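Local coordinates for uncharacterized protein (Staphylococcus aureus subsp. aureus, PDB 3H04) that is of unknown function but has an alpha/beta-hydrolase fold and a serine nucleophile-elbow pattern, and probably acts as a hydrolase, perhaps an esterase, at residues Val82-Asp87 with Leu112-Arg117; Leu75-Ile79 with Ser197-Ile201; Ile98-Ser104 with Asp120-Tyr126. All coordinates share one frame; numbering follows the deposited sequence.

Contact 1: Val82-Asp87 with Leu112-Arg117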
loop_
_atom_site.group_PDB
_atom_site.type_symbol
_atom_site.label_atom_id
_atom_site.label_comp_id
_atom_site.label_asym_id
_atom_site.label_seq_id
_atom_site.Cartn_x
_atom_site.Cartn_y
_atom_site.Cartn_z
ATOM N N VAL A 82 10.055 -2.274 4.401
ATOM C CA VAL A 82 8.720 -2.503 4.925
ATOM C C VAL A 82 8.740 -3.525 6.101
ATOM O O VAL A 82 8.167 -3.293 7.163
ATOM C CB VAL A 82 7.775 -2.961 3.761
ATOM C CG1 VAL A 82 6.487 -3.562 4.320
ATOM C CG2 VAL A 82 7.504 -1.750 2.795
ATOM N N TYR A 83 9.419 -4.648 5.915
ATOM C CA TYR A 83 9.486 -5.674 6.956
ATOM C C TYR A 83 10.338 -5.217 8.159
ATOM O O TYR A 83 10.039 -5.572 9.282
ATOM C CB TYR A 83 10.024 -6.985 6.375
ATOM C CG TYR A 83 9.123 -7.758 5.407
ATOM C CD1 TYR A 83 7.998 -7.190 4.813
ATOM C CD2 TYR A 83 9.450 -9.073 5.055
ATOM C CE1 TYR A 83 7.191 -7.947 3.931
ATOM C CE2 TYR A 83 8.703 -9.797 4.171
ATOM C CZ TYR A 83 7.561 -9.254 3.630
ATOM O OH TYR A 83 6.821 -9.981 2.761
ATOM N N ALA A 84 11.384 -4.415 7.931
ATOM C CA ALA A 84 12.190 -3.885 9.058
ATOM C C ALA A 84 11.310 -2.913 9.858
ATOM O O ALA A 84 11.312 -2.948 11.064
ATOM C CB ALA A 84 13.455 -3.199 8.585
ATOM N N SER A 85 10.492 -2.110 9.177
ATOM C CA SER A 85 9.622 -1.170 9.872
ATOM C C SER A 85 8.490 -1.938 10.548
ATOM O O SER A 85 8.205 -1.730 11.743
ATOM C CB SER A 85 9.093 -0.073 8.933
ATOM O OG SER A 85 10.189 0.638 8.333
ATOM N N PHE A 86 7.871 -2.857 9.807
ATOM C CA PHE A 86 6.843 -3.686 10.409
ATOM C C PHE A 86 7.314 -4.379 11.689
ATOM O O PHE A 86 6.593 -4.341 12.681
ATOM C CB PHE A 86 6.240 -4.721 9.465
ATOM C CG PHE A 86 5.110 -5.487 10.110
ATOM C CD1 PHE A 86 3.869 -4.890 10.280
ATOM C CD2 PHE A 86 5.327 -6.749 10.645
ATOM C CE1 PHE A 86 2.816 -5.574 10.894
ATOM C CE2 PHE A 86 4.270 -7.440 11.298
ATOM C CZ PHE A 86 3.018 -6.842 11.402
ATOM N N ASP A 87 8.511 -4.988 11.675
ATOM C CA ASP A 87 9.004 -5.764 12.835
ATOM C C ASP A 87 9.327 -4.904 14.017
ATOM O O ASP A 87 9.108 -5.306 15.173
ATOM C CB ASP A 87 10.220 -6.606 12.485
ATOM C CG ASP A 87 9.896 -7.704 11.502
ATOM O OD1 ASP A 87 8.709 -8.087 11.453
ATOM O OD2 ASP A 87 10.815 -8.150 10.759
ATOM N N LEU A 112 1.796 -8.730 1.368
ATOM C CA LEU A 112 3.068 -9.486 1.552
ATOM C C LEU A 112 3.373 -9.705 3.050
ATOM O O LEU A 112 3.778 -10.836 3.512
ATOM C CB LEU A 112 4.243 -8.795 0.851
ATOM C CG LEU A 112 4.172 -8.710 -0.697
ATOM C CD1 LEU A 112 5.417 -8.025 -1.328
ATOM C CD2 LEU A 112 3.975 -10.140 -1.291
ATOM N N ILE A 113 3.192 -8.642 3.823
ATOM C CA ILE A 113 3.351 -8.735 5.274
ATOM C C ILE A 113 2.390 -9.824 5.823
ATOM O O ILE A 113 2.814 -10.718 6.559
ATOM C CB ILE A 113 3.057 -7.427 6.005
ATOM C CG1 ILE A 113 4.168 -6.361 5.793
ATOM C CG2 ILE A 113 2.947 -7.746 7.527
ATOM C CD1 ILE A 113 3.782 -4.921 6.235
ATOM N N ALA A 114 1.123 -9.775 5.423
ATOM C CA ALA A 114 0.145 -10.784 5.825
ATOM C C ALA A 114 0.546 -12.228 5.490
ATOM O O ALA A 114 0.186 -13.132 6.223
ATOM C CB ALA A 114 -1.293 -10.457 5.256
ATOM N N ARG A 115 1.285 -12.446 4.402
ATOM C CA ARG A 115 1.766 -13.784 4.088
ATOM C C ARG A 115 2.971 -14.158 4.956
ATOM O O ARG A 115 3.093 -15.298 5.378
ATOM C CB ARG A 115 2.129 -13.878 2.594
ATOM C CG ARG A 115 2.584 -15.260 2.129
ATOM C CD ARG A 115 3.284 -15.208 0.783
ATOM N NE ARG A 115 4.478 -14.350 0.799
ATOM C CZ ARG A 115 5.096 -13.939 -0.291
ATOM N NH1 ARG A 115 4.660 -14.354 -1.488
ATOM N NH2 ARG A 115 6.148 -13.160 -0.207
ATOM N N ASP A 116 3.872 -13.200 5.204
ATOM C CA ASP A 116 5.188 -13.505 5.778
ATOM C C ASP A 116 5.323 -13.255 7.293
ATOM O O ASP A 116 6.388 -13.466 7.867
ATOM C CB ASP A 116 6.264 -12.725 5.010
ATOM C CG ASP A 116 6.392 -13.186 3.567
ATOM O OD1 ASP A 116 5.980 -14.325 3.252
ATOM O OD2 ASP A 116 6.905 -12.428 2.738
ATOM N N ARG A 117 4.270 -12.740 7.907
ATOM C CA ARG A 117 4.260 -12.463 9.333
ATOM C C ARG A 117 2.902 -12.936 9.797
ATOM O O ARG A 117 2.054 -13.251 8.967
ATOM C CB ARG A 117 4.396 -10.985 9.587
ATOM C CG ARG A 117 5.754 -10.357 9.135
ATOM C CD ARG A 117 6.882 -10.920 9.976
ATOM N NE ARG A 117 8.182 -10.323 9.690
ATOM C CZ ARG A 117 9.015 -10.738 8.742
ATOM N NH1 ARG A 117 8.697 -11.774 7.967
ATOM N NH2 ARG A 117 10.193 -10.125 8.566
#

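Contact 2: Leu75-Ile79 with Ser197-Ile201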
loop_
_atom_site.group_PDB
_atom_site.type_symbol
_atom_site.label_atom_id
_atom_site.label_comp_id
_atom_site.label_asym_id
_atom_site.label_seq_id
_atom_site.Cartn_x
_atom_site.Cartn_y
_atom_site.Cartn_z
ATOM N N LEU A 75 12.652 -3.138 -5.715
ATOM C CA LEU A 75 11.571 -3.706 -4.922
ATOM C C LEU A 75 12.092 -4.639 -3.804
ATOM O O LEU A 75 11.452 -4.760 -2.767
ATOM C CB LEU A 75 10.574 -4.471 -5.802
ATOM C CG LEU A 75 9.395 -5.178 -5.132
ATOM C CD1 LEU A 75 8.475 -4.192 -4.367
ATOM C CD2 LEU A 75 8.545 -5.941 -6.137
ATOM N N ASP A 76 13.257 -5.277 -3.988
ATOM C CA ASP A 76 13.812 -6.106 -2.920
ATOM C C ASP A 76 14.136 -5.228 -1.713
ATOM O O ASP A 76 13.885 -5.618 -0.578
ATOM C CB ASP A 76 15.081 -6.882 -3.336
ATOM C CG ASP A 76 14.781 -8.101 -4.211
ATOM O OD1 ASP A 76 13.740 -8.775 -4.046
ATOM O OD2 ASP A 76 15.623 -8.372 -5.087
ATOM N N CYS A 77 14.702 -4.057 -1.974
ATOM C CA CYS A 77 14.937 -3.073 -0.930
ATOM C C CYS A 77 13.635 -2.552 -0.262
ATOM O O CYS A 77 13.614 -2.399 0.950
ATOM C CB CYS A 77 15.753 -1.949 -1.494
ATOM S SG CYS A 77 16.272 -0.705 -0.292
ATOM N N ILE A 78 12.584 -2.265 -1.059
ATOM C CA ILE A 78 11.306 -1.852 -0.533
ATOM C C ILE A 78 10.762 -2.885 0.482
ATOM O O ILE A 78 10.376 -2.544 1.604
ATOM C CB ILE A 78 10.287 -1.593 -1.674
ATOM C CG1 ILE A 78 10.727 -0.346 -2.488
ATOM C CG2 ILE A 78 8.788 -1.495 -1.071
ATOM C CD1 ILE A 78 9.738 0.074 -3.587
ATOM N N ILE A 79 10.768 -4.150 0.080
ATOM C CA ILE A 79 10.264 -5.224 0.911
ATOM C C ILE A 79 11.100 -5.332 2.178
ATOM O O ILE A 79 10.561 -5.498 3.283
ATOM C CB ILE A 79 10.218 -6.538 0.142
ATOM C CG1 ILE A 79 9.160 -6.392 -0.989
ATOM C CG2 ILE A 79 9.899 -7.732 1.079
ATOM C CD1 ILE A 79 9.142 -7.563 -1.964
ATOM N N SER A 197 7.885 -16.302 -6.734
ATOM C CA SER A 197 6.778 -16.359 -5.735
ATOM C C SER A 197 6.969 -15.384 -4.595
ATOM O O SER A 197 6.004 -15.007 -3.930
ATOM C CB SER A 197 6.581 -17.780 -5.180
ATOM O OG SER A 197 7.685 -18.132 -4.374
ATOM N N LYS A 198 8.195 -14.916 -4.392
ATOM C CA LYS A 198 8.416 -13.797 -3.471
ATOM C C LYS A 198 7.474 -12.608 -3.717
ATOM O O LYS A 198 6.978 -11.996 -2.759
ATOM C CB LYS A 198 9.857 -13.332 -3.542
ATOM C CG LYS A 198 10.199 -12.291 -2.509
ATOM C CD LYS A 198 11.636 -11.871 -2.545
ATOM C CE LYS A 198 11.892 -10.785 -1.501
ATOM N NZ LYS A 198 13.358 -10.511 -1.430
ATOM N N TYR A 199 7.243 -12.276 -4.985
ATOM C CA TYR A 199 6.516 -11.059 -5.363
ATOM C C TYR A 199 5.060 -11.296 -5.810
ATOM O O TYR A 199 4.383 -10.340 -6.164
ATOM C CB TYR A 199 7.263 -10.333 -6.500
ATOM C CG TYR A 199 8.772 -10.294 -6.327
ATOM C CD1 TYR A 199 9.369 -9.503 -5.350
ATOM C CD2 TYR A 199 9.593 -11.080 -7.131
ATOM C CE1 TYR A 199 10.776 -9.465 -5.217
ATOM C CE2 TYR A 199 10.987 -11.090 -6.984
ATOM C CZ TYR A 199 11.564 -10.282 -6.029
ATOM O OH TYR A 199 12.925 -10.318 -5.895
ATOM N N ASN A 200 4.620 -12.548 -5.778
ATOM C CA ASN A 200 3.350 -13.011 -6.329
ATOM C C ASN A 200 2.774 -14.014 -5.338
ATOM O O ASN A 200 3.315 -15.143 -5.187
ATOM C CB ASN A 200 3.590 -13.645 -7.688
ATOM C CG ASN A 200 4.239 -12.691 -8.610
ATOM O OD1 ASN A 200 5.474 -12.723 -8.818
ATOM N ND2 ASN A 200 3.456 -11.729 -9.083
ATOM N N ILE A 201 1.709 -13.629 -4.639
ATOM C CA ILE A 201 1.212 -14.479 -3.537
ATOM C C ILE A 201 0.488 -15.679 -4.122
ATOM O O ILE A 201 -0.527 -15.515 -4.815
ATOM C CB ILE A 201 0.327 -13.698 -2.546
ATOM C CG1 ILE A 201 1.088 -12.550 -1.932
ATOM C CG2 ILE A 201 -0.139 -14.586 -1.387
ATOM C CD1 ILE A 201 0.202 -11.676 -1.013
HETATM O O HOH W 1 13.750 -8.369 -0.006
#

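Contact 3: Ile98-Ser104 with Asp120-Tyr126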
loop_
_atom_site.group_PDB
_atom_site.type_symbol
_atom_site.label_atom_id
_atom_site.label_comp_id
_atom_site.label_asym_id
_atom_site.label_seq_id
_atom_site.Cartn_x
_atom_site.Cartn_y
_atom_site.Cartn_z
ATOM N N ILE A 98 -2.910 -6.780 15.543
ATOM C CA ILE A 98 -2.207 -5.949 14.563
ATOM C C ILE A 98 -2.768 -6.204 13.148
ATOM O O ILE A 98 -3.051 -7.354 12.773
ATOM C CB ILE A 98 -0.662 -6.146 14.710
ATOM C CG1 ILE A 98 0.125 -5.146 13.876
ATOM C CG2 ILE A 98 -0.245 -7.585 14.429
ATOM C CD1 ILE A 98 1.610 -5.004 14.335
ATOM N N PHE A 99 -2.939 -5.110 12.396
ATOM C CA PHE A 99 -3.461 -5.124 11.051
ATOM C C PHE A 99 -2.574 -4.325 10.087
ATOM O O PHE A 99 -1.922 -3.347 10.489
ATOM C CB PHE A 99 -4.855 -4.487 11.061
ATOM C CG PHE A 99 -5.793 -5.124 12.064
ATOM C CD1 PHE A 99 -6.527 -6.227 11.713
ATOM C CD2 PHE A 99 -5.883 -4.644 13.367
ATOM C CE1 PHE A 99 -7.372 -6.835 12.628
ATOM C CE2 PHE A 99 -6.696 -5.240 14.263
ATOM C CZ PHE A 99 -7.461 -6.322 13.894
ATOM N N THR A 100 -2.629 -4.697 8.815
ATOM C CA THR A 100 -2.009 -3.888 7.751
ATOM C C THR A 100 -3.121 -3.255 6.925
ATOM O O THR A 100 -4.177 -3.863 6.671
ATOM C CB THR A 100 -1.021 -4.684 6.904
ATOM O OG1 THR A 100 -1.655 -5.850 6.321
ATOM C CG2 THR A 100 0.201 -5.136 7.791
ATOM N N PHE A 101 -2.914 -2.000 6.571
ATOM C CA PHE A 101 -3.872 -1.205 5.821
ATOM C C PHE A 101 -3.035 -0.549 4.770
ATOM O O PHE A 101 -2.149 0.227 5.123
ATOM C CB PHE A 101 -4.554 -0.174 6.729
ATOM C CG PHE A 101 -5.341 0.877 5.982
ATOM C CD1 PHE A 101 -5.869 0.614 4.736
ATOM C CD2 PHE A 101 -5.528 2.137 6.536
ATOM C CE1 PHE A 101 -6.634 1.555 4.047
ATOM C CE2 PHE A 101 -6.252 3.118 5.843
ATOM C CZ PHE A 101 -6.824 2.828 4.614
ATOM N N GLY A 102 -3.260 -0.905 3.501
ATOM C CA GLY A 102 -2.603 -0.240 2.378
ATOM C C GLY A 102 -3.577 0.289 1.345
ATOM O O GLY A 102 -4.746 -0.160 1.235
ATOM N N ARG A 103 -3.107 1.269 0.588
ATOM C CA ARG A 103 -3.817 1.804 -0.553
ATOM C C ARG A 103 -2.922 1.623 -1.731
ATOM O O ARG A 103 -1.739 1.988 -1.698
ATOM C CB ARG A 103 -4.207 3.276 -0.358
ATOM C CG ARG A 103 -5.046 3.448 0.919
ATOM C CD ARG A 103 -5.745 4.742 1.076
ATOM N NE ARG A 103 -4.825 5.894 1.090
ATOM C CZ ARG A 103 -5.198 7.179 1.015
ATOM N NH1 ARG A 103 -6.468 7.520 0.904
ATOM N NH2 ARG A 103 -4.282 8.137 1.069
ATOM N N SER A 104 -3.512 1.089 -2.796
ATOM C CA SER A 104 -2.851 0.910 -4.068
ATOM C C SER A 104 -1.642 -0.041 -3.841
ATOM O O SER A 104 -1.799 -1.130 -3.298
ATOM C CB SER A 104 -2.517 2.286 -4.692
ATOM O OG SER A 104 -2.301 2.127 -6.074
ATOM N N ASP A 120 -3.544 -10.041 12.224
ATOM C CA ASP A 120 -4.973 -10.355 12.469
ATOM C C ASP A 120 -5.943 -9.988 11.355
ATOM O O ASP A 120 -7.104 -10.409 11.350
ATOM C CB ASP A 120 -5.377 -9.706 13.779
ATOM C CG ASP A 120 -4.498 -10.185 14.899
ATOM O OD1 ASP A 120 -4.750 -11.296 15.339
ATOM O OD2 ASP A 120 -3.502 -9.521 15.266
ATOM N N GLY A 121 -5.461 -9.223 10.390
ATOM C CA GLY A 121 -6.283 -8.839 9.253
ATOM C C GLY A 121 -5.596 -7.862 8.340
ATOM O O GLY A 121 -4.595 -7.259 8.709
ATOM N N VAL A 122 -6.167 -7.691 7.142
ATOM C CA VAL A 122 -5.629 -6.790 6.138
ATOM C C VAL A 122 -6.743 -5.961 5.547
ATOM O O VAL A 122 -7.838 -6.505 5.249
ATOM C CB VAL A 122 -4.983 -7.558 4.915
ATOM C CG1 VAL A 122 -4.503 -6.523 3.833
ATOM C CG2 VAL A 122 -3.815 -8.418 5.388
ATOM N N ILE A 123 -6.483 -4.660 5.400
ATOM C CA ILE A 123 -7.375 -3.735 4.723
ATOM C C ILE A 123 -6.701 -3.351 3.418
ATOM O O ILE A 123 -5.618 -2.795 3.443
ATOM C CB ILE A 123 -7.659 -2.496 5.543
ATOM C CG1 ILE A 123 -8.036 -2.902 6.985
ATOM C CG2 ILE A 123 -8.710 -1.607 4.814
ATOM C CD1 ILE A 123 -7.662 -1.875 8.001
ATOM N N ASP A 124 -7.343 -3.694 2.300
ATOM C CA ASP A 124 -6.788 -3.601 0.936
ATOM C C ASP A 124 -7.651 -2.651 0.160
ATOM O O ASP A 124 -8.759 -3.013 -0.277
ATOM C CB ASP A 124 -6.797 -4.996 0.289
ATOM C CG ASP A 124 -6.561 -5.001 -1.225
ATOM O OD1 ASP A 124 -6.148 -3.986 -1.839
ATOM O OD2 ASP A 124 -6.849 -6.094 -1.813
ATOM N N PHE A 125 -7.168 -1.408 0.021
ATOM C CA PHE A 125 -7.856 -0.425 -0.814
ATOM C C PHE A 125 -7.174 -0.428 -2.189
ATOM O O PHE A 125 -5.998 -0.059 -2.307
ATOM C CB PHE A 125 -7.796 0.973 -0.213
ATOM C CG PHE A 125 -8.855 1.283 0.813
ATOM C CD1 PHE A 125 -9.572 0.287 1.502
ATOM C CD2 PHE A 125 -9.124 2.612 1.105
ATOM C CE1 PHE A 125 -10.531 0.635 2.495
ATOM C CE2 PHE A 125 -10.048 2.948 2.036
ATOM C CZ PHE A 125 -10.765 1.972 2.746
ATOM N N TYR A 126 -7.896 -0.916 -3.204
ATOM C CA TYR A 126 -7.481 -0.895 -4.598
ATOM C C TYR A 126 -6.032 -1.311 -4.893
ATOM O O TYR A 126 -5.328 -0.663 -5.696
ATOM C CB TYR A 126 -7.818 0.417 -5.293
ATOM C CG TYR A 126 -7.625 1.680 -4.479
ATOM C CD1 TYR A 126 -6.369 2.294 -4.400
ATOM C CD2 TYR A 126 -8.659 2.207 -3.726
ATOM C CE1 TYR A 126 -6.146 3.468 -3.617
ATOM C CE2 TYR A 126 -8.451 3.390 -2.967
ATOM C CZ TYR A 126 -7.206 4.008 -2.931
ATOM O OH TYR A 126 -6.994 5.123 -2.162
#

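Contact 1: Val82-Asp87 with Leu112-Arg117
Tyr-83 reaches from helix 75-91 across to Asp-116 at the end of helix 105-116. Its CB approaches Arg-117 NH2 and its CG lies over one face of that guanidinium, with NH2 3.7 Å from Tyr-83 CD2; the ring and guanidinium planes are tilted by 62°, so this is no flat stack. Farther out, CE1 lies 3.9 Å from Ile-113 CG1, the two side chains running in opposite directions, while CE2 nears Asp-116 CB. At the tip, OH comes within 3.2 Å of Leu-112 O and donates to Asp-116 OD2 at the ring edge; the modelled 2.4 Å is shorter than a normal bond, so the exact length is doubtful. Asp-116 is itself gripped side-on by NE and NH2 of Arg-115, which probably holds the carboxylate in place for the phenol. In this alpha/beta-hydrolase fold the two helices pack on one side of the central sheet, their short segments crossing at -65°. Deeper in, Ile-113 CG2 sits 3.8 Å from the centroid of the Phe-86 ring, almost exactly on the ring normal, a CH-pi contact. Phe-86 CG is anti to the backbone N (chi1 -176°), which swings the ring under that methyl. Ile-113 CD1 meets Val-82 CG1 at 3.6 Å. On the outer side Arg-117 bends at chi2, lays its CG near the Phe-86 ring and pairs with Asp-87: NE to OD1 is 2.9 Å and NH2 to OD2 is 3.0 Å. Both oxygens use their syn lone pairs. NH1 donates to Asp-116 O, fixing the guanidinium's rotation with a third bond.

Contact 2: Leu75-Ile79 with Ser197-Ile201
Tyr-199 and Asp-76 meet where the loop between helices 185-189 and 203-206 comes up against the first turn of helix 75-91, a helix flanking the central sheet of the alpha/beta-hydrolase fold. The phenol OH of Tyr-199 donates to Asp-76 OD1 at 2.5 Å, arriving on the syn side and 16° out of the carboxylate plane. That oxygen lies close to the ring plane, at the edge of the tyrosine, and the carboxylate is turned 33° from the ring. Farther back along the same ring, CD1 touches Leu-75 CD2 at 3.7 Å and Ile-79 CD1 at 3.9 Å, the latter at the edge, so the buried ring has apolar neighbours below its polar tip. Lys-198 starts with CB over one face of the Tyr-199 ring and runs on, fully extended from a CG anti to the backbone N (chi1 -173°), to cross the Asp-76 carboxylate at a slant. NZ forms a salt bridge with Asp-76 OD1 at 3.2 Å, coming from above the carboxylate plane; one oxygen thus takes two donors, and the lysine would be expected to favour the charged aspartate. A water then links the pair again, accepting from Lys-198 NZ at 2.6 Å and donating to Asp-76 O at 2.8 Å.

Contact 3: Ile98-Ser104 with Asp120-Tyr126
Strands 98-103 and 121-125 run parallel and nearly aligned, 4.7 Å apart at the closest approach of their axes. A ladder of backbone bonds joins them: Thr-100 takes part through N to Gly-121 O and through O from Ile-123 N, Gly-102 does the same with Ile-123 O and Phe-125 N, and Ser-104 N closes the series on Phe-125 O at 2.8 Å. At the other end Asp-120 pairs with Ile-98 twice, its N donating to Ile-98 O while its OD2 accepts from Ile-98 N at 2.8 Å, met on the anti side. Phe-101 CG is anti to the backbone N (chi1 168°), which sets the ring edge against the face of Phe-125: CE1 stands 3.9 Å above that ring, over its centre, with the planes at 74°. Phe-101 CD1 also meets Ile-123 CG2 at 3.6 Å. Helix 256-273 covers this face and helix 105-116, the beta-alpha-beta crossover, the opposite one, where Thr-100 OG1 lies 3.5 Å from Val-122 CG2 and bonds to Ser-110 O. At the C-terminal end Arg-103, the last residue of its strand, and Tyr-126, just beyond the other, extend side by side, NH1 salt-bridged to Asp-251 OD2 and OH hydrogen-bonded to Asp-251 OD1. Ser-104, in a Gly-x-Ser-x-Gly pattern, has the strained backbone (phi 61°) expected of a nucleophile elbow. Its OG bonds to His-248 NE2, and His-248 and Asp-220 would complete a triad, consistent with a serine hydrolase nucleophile at the C-terminal end of strand 98-103.

In the fold
Contacts 1 and 2 share helix 75-91, with contact 2 at its start and contact 1 farther along; their centres are about 11 Å apart. They touch through Arg-115, which probably bonds to backbone oxygens of Ser-197 and Lys-198, and through Leu-112 packing on Ile-79 and Ile-201. Contact 3 lies in the central sheet, its centre about 12 Å from that of contact 1, where Phe-86 and Ile-113 rest on Thr-100. Contacts 2 and 3 do not touch, with centres about 17 Å and nearest atoms about 8 Å apart. Along the chain, contacts 1 and 3 interleave, both nested between the segments of contact 2. Helix 105-116 links the probable nucleophile elbow to a helix layer that loop 197-201 also joins.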